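Local coordinates for putative methyl-accepting chemotaxis signal transduction protein (Campylobacter jejuni, PDB 6W3T), which probably senses amino acids outside the cell through its ligand-binding dCache-type region and passes the signal on to the chemotaxis machinery, at residues Gln138-Tyr143 against Gly158-Ser163; Ala78-Leu83 against Tyr131-Leu136. All blocks are in the same frame, centred on the assembly; numbering follows the deposited sequence.

Interaction 1: residues Gln138-Tyr143 against Gly158-Ser163. With NVA (norvaline), chain C.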
ATOM      1  N   GLN A 138       8.459  10.729  -7.585  1.00 23.02           N
ATOM      2  CA  GLN A 138       8.729   9.668  -6.625  1.00 20.68           C
ATOM      3  C   GLN A 138       7.636   8.620  -6.749  1.00 19.90           C
ATOM      4  O   GLN A 138       6.510   8.924  -7.169  1.00 22.82           O
ATOM      5  CB  GLN A 138       8.796  10.206  -5.203  1.00 15.89           C
ATOM      6  CG  GLN A 138       9.799  11.334  -5.044  1.00 19.85           C
ATOM      7  CD  GLN A 138       9.878  11.855  -3.633  1.00 29.61           C
ATOM      8  OE1 GLN A 138       9.616  11.127  -2.675  1.00 33.84           O
ATOM      9  NE2 GLN A 138      10.239  13.122  -3.491  1.00 31.09           N
ATOM     10  N   TYR A 139       7.977   7.377  -6.419  1.00 14.04           N
ATOM     11  CA  TYR A 139       6.976   6.319  -6.451  1.00 14.72           C
ATOM     12  C   TYR A 139       6.022   6.493  -5.277  1.00 17.34           C
ATOM     13  O   TYR A 139       6.448   6.757  -4.145  1.00 20.25           O
ATOM     14  CB  TYR A 139       7.643   4.936  -6.428  1.00 19.52           C
ATOM     15  CG  TYR A 139       8.263   4.612  -7.757  1.00 18.07           C
ATOM     16  CD1 TYR A 139       7.500   4.083  -8.785  1.00 22.97           C
ATOM     17  CD2 TYR A 139       9.600   4.906  -8.011  1.00 27.13           C
ATOM     18  CE1 TYR A 139       8.061   3.817 -10.026  1.00 27.45           C
ATOM     19  CE2 TYR A 139      10.170   4.643  -9.247  1.00 29.95           C
ATOM     20  CZ  TYR A 139       9.394   4.093 -10.248  1.00 27.30           C
ATOM     21  OH  TYR A 139       9.946   3.835 -11.477  1.00 33.03           O
ATOM     22  N   VAL A 140       4.719   6.380  -5.549  1.00 21.97           N
ATOM     23  CA  VAL A 140       3.700   6.650  -4.542  1.00 13.74           C
ATOM     24  C   VAL A 140       2.582   5.626  -4.639  1.00 14.76           C
ATOM     25  O   VAL A 140       2.347   5.006  -5.681  1.00 18.82           O
ATOM     26  CB  VAL A 140       3.088   8.068  -4.666  1.00 13.66           C
ATOM     27  CG1 VAL A 140       4.159   9.129  -4.690  1.00 10.88           C
ATOM     28  CG2 VAL A 140       2.222   8.155  -5.892  1.00 16.55           C
ATOM     29  N   ILE A 141       1.873   5.482  -3.530  1.00 11.56           N
ATOM     30  CA  ILE A 141       0.574   4.837  -3.496  1.00  9.93           C
ATOM     31  C   ILE A 141      -0.453   5.947  -3.292  1.00  9.63           C
ATOM     32  O   ILE A 141      -0.315   6.772  -2.377  1.00 14.98           O
ATOM     33  CB  ILE A 141       0.507   3.773  -2.386  1.00 15.99           C
ATOM     34  CG1 ILE A 141       1.560   2.682  -2.642  1.00 11.93           C
ATOM     35  CG2 ILE A 141      -0.887   3.160  -2.306  1.00 14.43           C
ATOM     36  CD1 ILE A 141       1.718   1.683  -1.479  1.00 12.83           C
ATOM     37  N   THR A 142      -1.451   5.999  -4.157  1.00  9.36           N
ATOM     38  CA  THR A 142      -2.455   7.056  -4.101  1.00  9.88           C
ATOM     39  C   THR A 142      -3.759   6.516  -3.540  1.00 14.97           C
ATOM     40  O   THR A 142      -4.243   5.459  -3.964  1.00 16.03           O
ATOM     41  CB  THR A 142      -2.701   7.678  -5.483  1.00  9.20           C
ATOM     42  OG1 THR A 142      -1.532   8.406  -5.888  1.00 12.97           O
ATOM     43  CG2 THR A 142      -3.905   8.658  -5.422  1.00 10.29           C
ATOM     44  N   TYR A 143      -4.327   7.256  -2.603  1.00 12.26           N
ATOM     45  CA  TYR A 143      -5.659   7.009  -2.083  1.00 12.31           C
ATOM     46  C   TYR A 143      -6.552   8.130  -2.585  1.00 14.23           C
ATOM     47  O   TYR A 143      -6.251   9.305  -2.359  1.00 15.17           O
ATOM     48  CB  TYR A 143      -5.633   6.973  -0.556  1.00 10.75           C
ATOM     49  CG  TYR A 143      -4.665   5.943  -0.012  1.00 15.31           C
ATOM     50  CD1 TYR A 143      -3.302   6.209   0.062  1.00 13.39           C
ATOM     51  CD2 TYR A 143      -5.109   4.696   0.409  1.00 18.54           C
ATOM     52  CE1 TYR A 143      -2.405   5.263   0.551  1.00 12.74           C
ATOM     53  CE2 TYR A 143      -4.208   3.738   0.905  1.00 10.28           C
ATOM     54  CZ  TYR A 143      -2.865   4.034   0.963  1.00 12.68           C
ATOM     55  OH  TYR A 143      -1.971   3.101   1.448  1.00 19.31           O
ATOM     56  N   GLY A 158      -7.248  13.340  -3.701  1.00 13.02           N
ATOM     57  CA  GLY A 158      -6.144  12.405  -3.855  1.00 10.77           C
ATOM     58  C   GLY A 158      -5.095  12.615  -2.791  1.00 12.76           C
ATOM     59  O   GLY A 158      -4.777  13.752  -2.439  1.00 17.23           O
ATOM     60  N   VAL A 159      -4.549  11.504  -2.288  1.00 12.82           N
ATOM     61  CA  VAL A 159      -3.489  11.531  -1.284  1.00  9.42           C
ATOM     62  C   VAL A 159      -2.370  10.590  -1.727  1.00 11.24           C
ATOM     63  O   VAL A 159      -2.607   9.388  -1.893  1.00 10.34           O
ATOM     64  CB  VAL A 159      -4.009  11.123   0.101  1.00 12.55           C
ATOM     65  CG1 VAL A 159      -2.847  11.002   1.090  1.00  8.12           C
ATOM     66  CG2 VAL A 159      -5.092  12.129   0.588  1.00  8.33           C
ATOM     67  N   ASP A 160      -1.157  11.124  -1.906  1.00  5.85           N
ATOM     68  CA  ASP A 160      -0.014  10.332  -2.360  1.00  7.28           C
ATOM     69  C   ASP A 160       0.900  10.042  -1.172  1.00  6.47           C
ATOM     70  O   ASP A 160       1.438  10.972  -0.556  1.00 13.35           O
ATOM     71  CB  ASP A 160       0.786  11.061  -3.444  1.00  9.74           C
ATOM     72  CG  ASP A 160      -0.003  11.300  -4.719  1.00 15.64           C
ATOM     73  OD1 ASP A 160      -1.081  10.680  -4.912  1.00 12.68           O
ATOM     74  OD2 ASP A 160       0.485  12.103  -5.547  1.00 16.74           O
ATOM     75  N   ILE A 161       1.087   8.773  -0.858  1.00 12.56           N
ATOM     76  CA  ILE A 161       2.038   8.339   0.166  1.00 13.21           C
ATOM     77  C   ILE A 161       3.208   7.666  -0.540  1.00  8.88           C
ATOM     78  O   ILE A 161       2.982   6.812  -1.405  1.00 13.14           O
ATOM     79  CB  ILE A 161       1.382   7.377   1.176  1.00 11.01           C
ATOM     80  CG1 ILE A 161       0.062   7.971   1.696  1.00  6.31           C
ATOM     81  CG2 ILE A 161       2.359   7.029   2.349  1.00 11.22           C
ATOM     82  CD1 ILE A 161       0.251   9.220   2.585  1.00  6.89           C
ATOM     83  N   PRO A 162       4.458   8.033  -0.240  1.00 14.14           N
ATOM     84  CA  PRO A 162       5.595   7.336  -0.864  1.00 17.79           C
ATOM     85  C   PRO A 162       5.518   5.839  -0.615  1.00 10.47           C
ATOM     86  O   PRO A 162       5.383   5.391   0.522  1.00 19.19           O
ATOM     87  CB  PRO A 162       6.818   7.954  -0.177  1.00 14.78           C
ATOM     88  CG  PRO A 162       6.379   9.291   0.259  1.00 18.17           C
ATOM     89  CD  PRO A 162       4.896   9.172   0.583  1.00 16.90           C
ATOM     90  N   SER A 163       5.569   5.068  -1.700  1.00 11.30           N
ATOM     91  CA  SER A 163       5.592   3.621  -1.588  1.00 17.42           C
ATOM     92  C   SER A 163       6.791   3.146  -0.780  1.00 17.73           C
ATOM     93  O   SER A 163       6.742   2.067  -0.190  1.00 15.78           O
ATOM     94  CB  SER A 163       5.612   2.997  -2.981  1.00 16.11           C
ATOM     95  OG  SER A 163       6.674   3.544  -3.739  1.00 25.00           O
TER
HETATM   96  N   NVA C 301       0.438  11.616  -8.115  1.00 12.78           N
HETATM   97  CA  NVA C 301      -0.633  12.177  -8.937  1.00 13.19           C
HETATM   98  CB  NVA C 301      -0.750  13.705  -8.830  1.00 18.40           C
HETATM   99  CG  NVA C 301      -2.014  14.368  -9.373  1.00 16.15           C
HETATM  100  CD  NVA C 301      -1.948  15.820  -8.973  1.00  7.96           C
HETATM  101  C   NVA C 301      -0.324  11.842 -10.383  1.00 21.40           C
HETATM  102  O   NVA C 301       0.768  11.496 -10.855  1.00 19.96           O
HETATM  103  OXT NVA C 301      -1.388  11.950 -11.231  1.00 19.63           O
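Strands 139-149 and 152-162 form an antiparallel beta hairpin in the central sheet of the ligand-binding domain, and here Ile141 pairs with Ile161 and Tyr143 with Val159 as hydrogen-bonded pairs. Ile141 N donates to Ile161 O at 2.7 Å and receives the return bond, Ile161 N to Ile141 O, at 2.9 Å; Tyr143 and Val159 exchange the same two bonds. Thr142 and Asp160 lie between them as a non-hydrogen-bonded pair, their side chains side by side on the face that meets the norvaline. In Thr142 the hydroxyl is anti to the carbonyl carbon (chi1 -68°), on the same side as the carboxylate of Asp160, and OG1 donates to Asp160 OD1 at 2.5 Å, arriving from well above the carboxylate plane. The other oxygen, Asp160 OD2, accepts from the ligand amine N at 2.6 Å. A short, charged side chain suits this place: OD1 takes bonds from Thr142 and Tyr82, and OD2 is shared between Asn80 and the ligand amine. Val140 crosses the stem of Asp160, with its CB and both methyls close to Asp160 CB. The opposite face is apolar. Tyr143 brings its CE1 to 3.8 Å from Ile161 CG1, and both side chains rest on Phe32 of the long helix 4-48, while the Tyr143 hydroxyl finds Asn36 there. At the end of the pairing, Tyr139 O accepts from Ser163 N at 3.1 Å, with the donor above the carbonyl plane, just where the chain leaves the strand at Pro162. A sheet with a polar face turned to an amino-acid ligand and an oily face turned to a long helix is the arrangement of the PDC/Cache sensor fold.

Interaction 2: residues Ala78-Leu83 against Tyr131-Leu136. With NVA (norvaline), chain C.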
ATOM      1  N   ALA A  78       2.510  13.588   3.977  1.00 17.56           N
ATOM      2  CA  ALA A  78       2.244  13.062   2.652  1.00 17.76           C
ATOM      3  C   ALA A  78       3.128  13.769   1.625  1.00  9.46           C
ATOM      4  O   ALA A  78       3.672  14.851   1.863  1.00 16.83           O
ATOM      5  CB  ALA A  78       0.760  13.217   2.289  1.00 11.03           C
ATOM      6  N   LEU A  79       3.264  13.146   0.464  1.00 10.11           N
ATOM      7  CA  LEU A  79       4.016  13.792  -0.604  1.00 16.40           C
ATOM      8  C   LEU A  79       3.163  14.841  -1.319  1.00 16.62           C
ATOM      9  O   LEU A  79       3.604  15.978  -1.525  1.00 19.61           O
ATOM     10  CB  LEU A  79       4.520  12.739  -1.585  1.00  9.23           C
ATOM     11  CG  LEU A  79       5.608  13.219  -2.545  1.00 28.16           C
ATOM     12  CD1 LEU A  79       6.911  13.495  -1.780  1.00 25.29           C
ATOM     13  CD2 LEU A  79       5.838  12.214  -3.658  1.00 22.52           C
ATOM     14  N   ASN A  80       1.947  14.466  -1.717  1.00 14.03           N
ATOM     15  CA  ASN A  80       0.981  15.352  -2.364  1.00 15.76           C
ATOM     16  C   ASN A  80      -0.399  15.090  -1.794  1.00 10.34           C
ATOM     17  O   ASN A  80      -0.750  13.938  -1.518  1.00 12.57           O
ATOM     18  CB  ASN A  80       0.874  15.135  -3.874  1.00 11.36           C
ATOM     19  CG  ASN A  80       2.178  15.276  -4.581  1.00 22.26           C
ATOM     20  OD1 ASN A  80       2.757  16.365  -4.621  1.00 16.91           O
ATOM     21  ND2 ASN A  80       2.641  14.181  -5.193  1.00 15.75           N
ATOM     22  N   VAL A  81      -1.186  16.156  -1.661  1.00 13.07           N
ATOM     23  CA  VAL A  81      -2.609  16.059  -1.348  1.00 14.89           C
ATOM     24  C   VAL A  81      -3.348  17.050  -2.240  1.00 14.56           C
ATOM     25  O   VAL A  81      -2.947  18.213  -2.351  1.00 13.37           O
ATOM     26  CB  VAL A  81      -2.912  16.353   0.136  1.00 11.02           C
ATOM     27  CG1 VAL A  81      -4.434  16.272   0.391  1.00 10.07           C
ATOM     28  CG2 VAL A  81      -2.128  15.422   1.066  1.00  8.61           C
ATOM     29  N   TYR A  82      -4.433  16.605  -2.867  1.00 11.54           N
ATOM     30  CA  TYR A  82      -5.001  17.423  -3.930  1.00 13.48           C
ATOM     31  C   TYR A  82      -6.481  17.120  -4.115  1.00 16.74           C
ATOM     32  O   TYR A  82      -6.993  16.091  -3.668  1.00 16.25           O
ATOM     33  CB  TYR A  82      -4.237  17.221  -5.249  1.00  7.00           C
ATOM     34  CG  TYR A  82      -3.863  15.787  -5.555  1.00 15.65           C
ATOM     35  CD1 TYR A  82      -2.712  15.208  -5.009  1.00 15.69           C
ATOM     36  CD2 TYR A  82      -4.657  15.008  -6.389  1.00 12.27           C
ATOM     37  CE1 TYR A  82      -2.368  13.887  -5.292  1.00 11.23           C
ATOM     38  CE2 TYR A  82      -4.326  13.699  -6.678  1.00 10.74           C
ATOM     39  CZ  TYR A  82      -3.184  13.143  -6.125  1.00 15.05           C
ATOM     40  OH  TYR A  82      -2.873  11.843  -6.415  1.00 10.30           O
ATOM     41  N   LEU A  83      -7.154  18.044  -4.798  1.00 16.28           N
ATOM     42  CA  LEU A  83      -8.553  17.914  -5.183  1.00 13.96           C
ATOM     43  C   LEU A  83      -8.651  18.160  -6.687  1.00 13.04           C
ATOM     44  O   LEU A  83      -8.323  19.254  -7.157  1.00 13.95           O
ATOM     45  CB  LEU A  83      -9.423  18.912  -4.408  1.00 13.08           C
ATOM     46  CG  LEU A  83     -10.933  18.895  -4.676  1.00 12.36           C
ATOM     47  CD1 LEU A  83     -11.546  17.548  -4.304  1.00  9.42           C
ATOM     48  CD2 LEU A  83     -11.606  20.023  -3.901  1.00 10.01           C
ATOM     49  N   TYR A 131       3.236   3.778  -8.353  1.00 16.70           N
ATOM     50  CA  TYR A 131       3.481   4.328  -9.684  1.00 12.57           C
ATOM     51  C   TYR A 131       4.260   5.622  -9.511  1.00 18.62           C
ATOM     52  O   TYR A 131       4.335   6.180  -8.414  1.00 17.22           O
ATOM     53  CB  TYR A 131       2.184   4.572 -10.463  1.00 13.97           C
ATOM     54  CG  TYR A 131       1.393   5.732  -9.907  1.00 25.22           C
ATOM     55  CD1 TYR A 131       0.548   5.562  -8.814  1.00 20.35           C
ATOM     56  CD2 TYR A 131       1.503   7.002 -10.458  1.00 20.75           C
ATOM     57  CE1 TYR A 131      -0.168   6.626  -8.291  1.00 18.44           C
ATOM     58  CE2 TYR A 131       0.795   8.063  -9.942  1.00 19.18           C
ATOM     59  CZ  TYR A 131      -0.035   7.871  -8.860  1.00 22.03           C
ATOM     60  OH  TYR A 131      -0.732   8.932  -8.351  1.00 19.83           O
ATOM     61  N   LEU A 132       4.853   6.087 -10.603  1.00 18.60           N
ATOM     62  CA  LEU A 132       5.703   7.269 -10.548  1.00 18.37           C
ATOM     63  C   LEU A 132       4.832   8.522 -10.559  1.00 25.25           C
ATOM     64  O   LEU A 132       4.164   8.812 -11.553  1.00 24.06           O
ATOM     65  CB  LEU A 132       6.675   7.265 -11.723  1.00 23.08           C
ATOM     66  CG  LEU A 132       7.746   8.354 -11.715  1.00 29.25           C
ATOM     67  CD1 LEU A 132       8.653   8.167 -10.520  1.00 21.70           C
ATOM     68  CD2 LEU A 132       8.549   8.295 -13.002  1.00 26.52           C
ATOM     69  N   ASP A 133       4.852   9.275  -9.460  1.00 20.84           N
ATOM     70  CA  ASP A 133       4.120  10.535  -9.375  1.00 17.87           C
ATOM     71  C   ASP A 133       4.605  11.540 -10.423  1.00 21.00           C
ATOM     72  O   ASP A 133       5.811  11.758 -10.575  1.00 21.60           O
ATOM     73  CB  ASP A 133       4.293  11.120  -7.971  1.00 15.67           C
ATOM     74  CG  ASP A 133       3.809  12.542  -7.870  1.00 16.36           C
ATOM     75  OD1 ASP A 133       2.726  12.835  -8.425  1.00 15.99           O
ATOM     76  OD2 ASP A 133       4.511  13.359  -7.222  1.00 14.57           O
ATOM     77  N   THR A 134       3.659  12.190 -11.117  1.00 19.66           N
ATOM     78  CA  THR A 134       4.032  13.212 -12.099  1.00 23.65           C
ATOM     79  C   THR A 134       4.601  14.461 -11.437  1.00 23.53           C
ATOM     80  O   THR A 134       5.477  15.119 -12.006  1.00 25.64           O
ATOM     81  CB  THR A 134       2.827  13.627 -12.956  1.00 32.57           C
ATOM     82  OG1 THR A 134       2.072  12.469 -13.336  1.00 52.66           O
ATOM     83  CG2 THR A 134       3.302  14.335 -14.206  1.00 25.12           C
ATOM     84  N   VAL A 135       4.125  14.804 -10.242  1.00 20.87           N
ATOM     85  CA  VAL A 135       4.467  16.099  -9.659  1.00 27.58           C
ATOM     86  C   VAL A 135       5.892  16.099  -9.113  1.00 25.09           C
ATOM     87  O   VAL A 135       6.689  16.988  -9.428  1.00 26.31           O
ATOM     88  CB  VAL A 135       3.440  16.488  -8.578  1.00 22.71           C
ATOM     89  CG1 VAL A 135       3.850  17.804  -7.897  1.00 21.66           C
ATOM     90  CG2 VAL A 135       2.032  16.588  -9.198  1.00 16.59           C
ATOM     91  N   LEU A 136       6.243  15.129  -8.271  1.00 23.00           N
ATOM     92  CA  LEU A 136       7.559  15.134  -7.649  1.00 22.66           C
ATOM     93  C   LEU A 136       8.447  13.967  -8.061  1.00 27.77           C
ATOM     94  O   LEU A 136       9.558  13.841  -7.533  1.00 26.77           O
ATOM     95  CB  LEU A 136       7.419  15.171  -6.123  1.00 19.65           C
ATOM     96  CG  LEU A 136       6.764  16.464  -5.622  1.00 26.99           C
ATOM     97  CD1 LEU A 136       6.462  16.357  -4.137  1.00 20.76           C
ATOM     98  CD2 LEU A 136       7.648  17.668  -5.899  1.00 24.61           C
TER
HETATM   99  N   NVA C 301       0.438  11.616  -8.115  1.00 12.78           N
HETATM  100  CA  NVA C 301      -0.633  12.177  -8.937  1.00 13.19           C
HETATM  101  CB  NVA C 301      -0.750  13.705  -8.830  1.00 18.40           C
HETATM  102  CG  NVA C 301      -2.014  14.368  -9.373  1.00 16.15           C
HETATM  103  CD  NVA C 301      -1.948  15.820  -8.973  1.00  7.96           C
HETATM  104  C   NVA C 301      -0.324  11.842 -10.383  1.00 21.40           C
HETATM  105  O   NVA C 301       0.768  11.496 -10.855  1.00 19.96           O
HETATM  106  OXT NVA C 301      -1.388  11.950 -11.231  1.00 19.63           O
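Asn80 and Asp133 reach toward each other across the amino-acid pocket of the Cache domain, joining strand 80-84 to the loop that follows strand 126-132. Asn80 ND2 donates to Asp133 OD2 at 2.9 Å; the acceptor lies close to the amide plane, but the donor stands above the carboxylate plane, and the two planes are turned 59° apart. Leu136 N reaches the same OD2 from the opposite face, at 2.7 Å. Together with Val135 N, which donates to Asp133 OD1 in an Asx turn, these bonds fix the carboxylate's rotation and hold the loop folded around it. Asp133 extends its carboxylate away from its own N (chi1 169°), and OD1 comes 2.6 Å from NVA N, an acidic group well matched to an ammonium. Beyond this polar link, Leu79 and Leu136 run antiparallel past one another, CG of the first 3.6 Å from CD1 of the second. Asn80 OD1, buried with no polar partner in the model, lies against Leu136 CD1 and Val135 CG1. The two tyrosines serve the ligand differently. Tyr82 offers a ring face to the aliphatic chain, with NVA CD 3.7 Å above the plane and over its centre, while its hydroxyl bonds to Asp160. Tyr131 presents its edge to the ligand carboxylate; its OH accepts from NVA N at 2.9 Å and also bonds to Thr142. Alongside the side chains of Lys113 and Trp115, Thr134 adds a backbone donor: its N-H points almost straight at NVA O, 3.0 Å away, with an angle of 174° at the hydrogen.

Interaction 1 is buried sheet pairing within one hairpin, rich in backbone bonds; interaction 2, only partly buried, spans the pocket without any backbone bond between its segments and relies on one amide-carboxylate bond and leucine packing. Both lie at the same sheet, where strand 80-84 flanks 152-162 and strand 126-132 flanks 139-149, although interaction 2 acts largely through the loop after 126-132. They join where Tyr82 meets Asp160 and Tyr131 meets Thr142. The norvaline amine is thus shared: 158-163 supplies one carboxylate from the sheet floor, and 131-136 a second from the loop. Of the two, interaction 2 holds the ligand's carboxylate and packs on its aliphatic chain.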